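Local coordinates for folylpolyglutamate synthase/dihydrofolate synthase (Thermotoga maritima, PDB 1O5Z), which probably catalyses the ATP-dependent addition of glutamate to dihydropteroate and to tetrahydrofolate polyglutamates, with magnesium as cofactor, at residues A[38-46]-A[115-123]. Residues are numbered along the deposited sequence; the frame is centred on the assembly and turned at random.
Sequences ISMLLSKLG and MEPILNELD
M40 and L122 open the contact at one margin, lying alongside with their chains pointing opposite ways, and M40 SD rests 3.9 Å from L122 CD2. The next residue, L41, is the knob: its side chain sits in the hole formed by M115, I118, L119 and L122, a knobs-into-holes fit. CG of L41 stands anti to the backbone N (chi1 178°), which carries CD1 over to the other helix. There CD1 meets L122 CD1 at 3.8 Å, with I118 CG2 and L119 CD2 about as near, while CD2 faces M115 CE more loosely at 4.3 Å.

K44 packs its CB on I118 CG2, and its bent chain then runs out to the exposed margin, where NZ lies 3.5 Å from E121 OE1, a long salt bridge between chains that meet nearly perpendicular. L45, just past the helical residues, puts CD2 only 3.4 Å from I118 CD1, closer than methyls normally pack, and 3.9 Å from M115 CG. With L45 cut back to an alanine, I118 CD1 and M115 CG would lose the methyls they rest on, and a gap would probably open at this end of the interface. At G46 a positive phi (89°) closes the helix in a Schellman motif.

The axes of the two short segments come within 10.5 Å at their closest, with their N-to-C directions 140° apart, an inclined antiparallel crossing. Helix 132-146 adjoins both: L41 touches its A138, L42 its F141, and M115 its M139 and L142. Segment 115-123 falls within the Mur ligase middle domain, of the P-loop NTPase clan; helix 36-44 precedes strand 53-58 of the mixed sheet, and helices 105-122 and 132-146 lead into strand 151-155 beside it.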
loop_
_atom_site.group_PDB
_atom_site.type_symbol
_atom_site.label_atom_id
_atom_site.label_comp_id
_atom_site.label_asym_id
_atom_site.label_seq_id
_atom_site.Cartn_x
_atom_site.Cartn_y
_atom_site.Cartn_z
ATOM N N ILE A 38 10.124 -4.353 19.443
ATOM C CA ILE A 38 10.794 -3.925 18.211
ATOM C C ILE A 38 12.075 -3.151 18.570
ATOM O O ILE A 38 13.093 -3.283 17.916
ATOM C CB ILE A 38 9.841 -3.067 17.286
ATOM C CG1 ILE A 38 10.555 -2.663 15.971
ATOM C CG2 ILE A 38 9.350 -1.796 18.009
ATOM C CD1 ILE A 38 10.998 -3.819 15.094
ATOM N N SER A 39 12.004 -2.328 19.601
ATOM C CA SER A 39 13.179 -1.615 20.076
ATOM C C SER A 39 14.300 -2.578 20.538
ATOM O O SER A 39 15.470 -2.383 20.210
ATOM C CB SER A 39 12.799 -0.669 21.196
ATOM O OG SER A 39 11.848 0.261 20.742
ATOM N N MET A 40 13.931 -3.627 21.260
ATOM C CA MET A 40 14.888 -4.635 21.681
ATOM C C MET A 40 15.449 -5.462 20.513
ATOM O O MET A 40 16.626 -5.725 20.441
ATOM C CB MET A 40 14.199 -5.550 22.700
ATOM C CG MET A 40 15.072 -6.578 23.365
ATOM S SD MET A 40 14.165 -7.644 24.528
ATOM C CE MET A 40 13.140 -6.388 25.334
ATOM N N LEU A 41 14.616 -5.910 19.601
ATOM C CA LEU A 41 15.120 -6.607 18.414
ATOM C C LEU A 41 16.145 -5.763 17.663
ATOM O O LEU A 41 17.268 -6.200 17.437
ATOM C CB LEU A 41 13.966 -6.972 17.477
ATOM C CG LEU A 41 14.224 -7.658 16.139
ATOM C CD1 LEU A 41 15.111 -8.875 16.326
ATOM C CD2 LEU A 41 12.915 -8.046 15.477
ATOM N N LEU A 42 15.772 -4.538 17.333
ATOM C CA LEU A 42 16.667 -3.646 16.643
ATOM C C LEU A 42 17.972 -3.357 17.412
ATOM O O LEU A 42 19.054 -3.299 16.822
ATOM C CB LEU A 42 15.928 -2.345 16.294
ATOM C CG LEU A 42 14.887 -2.464 15.172
ATOM C CD1 LEU A 42 14.069 -1.189 15.038
ATOM C CD2 LEU A 42 15.591 -2.719 13.884
ATOM N N SER A 43 17.865 -3.179 18.723
ATOM C CA SER A 43 19.023 -2.974 19.549
ATOM C C SER A 43 20.005 -4.128 19.435
ATOM O O SER A 43 21.180 -3.915 19.364
ATOM C CB SER A 43 18.613 -2.884 20.999
ATOM O OG SER A 43 19.738 -2.631 21.804
ATOM N N LYS A 44 19.500 -5.348 19.465
ATOM C CA LYS A 44 20.329 -6.531 19.378
ATOM C C LYS A 44 20.922 -6.665 17.961
ATOM O O LYS A 44 21.939 -7.301 17.807
ATOM C CB LYS A 44 19.505 -7.777 19.760
ATOM C CG LYS A 44 19.078 -7.803 21.241
ATOM C CD LYS A 44 19.085 -9.241 21.812
ATOM C CE LYS A 44 19.095 -9.290 23.323
ATOM N NZ LYS A 44 20.457 -9.373 24.017
ATOM N N LEU A 45 20.298 -6.042 16.953
ATOM C CA LEU A 45 20.824 -6.015 15.596
ATOM C C LEU A 45 21.726 -4.822 15.320
ATOM O O LEU A 45 22.159 -4.620 14.196
ATOM C CB LEU A 45 19.671 -6.015 14.567
ATOM C CG LEU A 45 18.767 -7.258 14.620
ATOM C CD1 LEU A 45 17.508 -7.054 13.784
ATOM C CD2 LEU A 45 19.481 -8.544 14.209
ATOM N N GLY A 46 22.018 -4.016 16.332
ATOM C CA GLY A 46 22.892 -2.843 16.169
ATOM C C GLY A 46 22.179 -1.556 15.767
ATOM O O GLY A 46 22.805 -0.618 15.298
ATOM N N MET A 115 19.517 -12.620 11.509
ATOM C CA MET A 115 18.641 -12.380 12.672
ATOM C C MET A 115 18.302 -13.637 13.470
ATOM O O MET A 115 17.987 -13.543 14.647
ATOM C CB MET A 115 17.325 -11.777 12.196
ATOM C CG MET A 115 17.502 -10.480 11.493
ATOM S SD MET A 115 15.989 -9.946 10.669
ATOM C CE MET A 115 14.935 -9.797 12.097
ATOM N N GLU A 116 18.380 -14.793 12.819
ATOM C CA GLU A 116 17.970 -16.077 13.374
ATOM C C GLU A 116 18.419 -16.329 14.824
ATOM O O GLU A 116 17.575 -16.641 15.654
ATOM C CB GLU A 116 18.365 -17.228 12.444
ATOM C CG GLU A 116 18.132 -18.648 12.996
ATOM C CD GLU A 116 18.305 -19.763 11.936
ATOM O OE1 GLU A 116 19.383 -19.835 11.265
ATOM O OE2 GLU A 116 17.383 -20.611 11.764
ATOM N N PRO A 117 19.705 -16.227 15.168
ATOM C CA PRO A 117 20.087 -16.476 16.548
ATOM C C PRO A 117 19.446 -15.479 17.475
ATOM O O PRO A 117 19.049 -15.859 18.541
ATOM C CB PRO A 117 21.605 -16.346 16.556
ATOM C CG PRO A 117 21.917 -15.663 15.331
ATOM C CD PRO A 117 20.867 -15.927 14.320
ATOM N N ILE A 118 19.307 -14.232 17.047
ATOM C CA ILE A 118 18.662 -13.214 17.890
ATOM C C ILE A 118 17.222 -13.520 18.073
ATOM O O ILE A 118 16.750 -13.528 19.194
ATOM C CB ILE A 118 18.877 -11.797 17.356
ATOM C CG1 ILE A 118 20.318 -11.374 17.691
ATOM C CG2 ILE A 118 17.892 -10.792 18.021
ATOM C CD1 ILE A 118 20.852 -10.329 16.755
ATOM N N LEU A 119 16.535 -13.854 16.985
ATOM C CA LEU A 119 15.139 -14.276 17.092
ATOM C C LEU A 119 14.980 -15.535 17.900
ATOM O O LEU A 119 14.005 -15.662 18.572
ATOM C CB LEU A 119 14.527 -14.554 15.748
ATOM C CG LEU A 119 14.489 -13.403 14.767
ATOM C CD1 LEU A 119 14.042 -13.955 13.408
ATOM C CD2 LEU A 119 13.611 -12.301 15.256
ATOM N N ASN A 120 15.909 -16.462 17.820
ATOM C CA ASN A 120 15.775 -17.724 18.542
ATOM C C ASN A 120 15.782 -17.472 20.027
ATOM O O ASN A 120 15.088 -18.144 20.780
ATOM C CB ASN A 120 16.899 -18.718 18.178
ATOM C CG ASN A 120 16.775 -19.291 16.745
ATOM O OD1 ASN A 120 15.699 -19.229 16.105
ATOM N ND2 ASN A 120 17.892 -19.859 16.232
ATOM N N GLU A 121 16.608 -16.507 20.417
ATOM C CA GLU A 121 16.770 -16.063 21.785
ATOM C C GLU A 121 15.533 -15.335 22.333
ATOM O O GLU A 121 15.030 -15.716 23.390
ATOM C CB GLU A 121 17.986 -15.166 21.846
ATOM C CG GLU A 121 18.432 -14.765 23.230
ATOM C CD GLU A 121 19.372 -13.551 23.189
ATOM O OE1 GLU A 121 19.169 -12.577 23.990
ATOM O OE2 GLU A 121 20.306 -13.561 22.331
ATOM N N LEU A 122 15.070 -14.305 21.615
ATOM C CA LEU A 122 13.860 -13.556 21.929
ATOM C C LEU A 122 12.627 -14.449 21.906
ATOM O O LEU A 122 11.690 -14.250 22.680
ATOM C CB LEU A 122 13.645 -12.428 20.902
ATOM C CG LEU A 122 14.705 -11.325 20.803
ATOM C CD1 LEU A 122 14.387 -10.275 19.731
ATOM C CD2 LEU A 122 14.932 -10.660 22.160
ATOM N N ASP A 123 12.615 -15.425 20.997
ATOM C CA ASP A 123 11.468 -16.306 20.836
ATOM C C ASP A 123 11.264 -17.251 21.965
ATOM O O ASP A 123 10.236 -17.874 22.037
ATOM C CB ASP A 123 11.551 -17.098 19.551
ATOM C CG ASP A 123 11.096 -16.286 18.357
ATOM O OD1 ASP A 123 11.238 -16.837 17.223
ATOM O OD2 ASP A 123 10.604 -15.105 18.445
#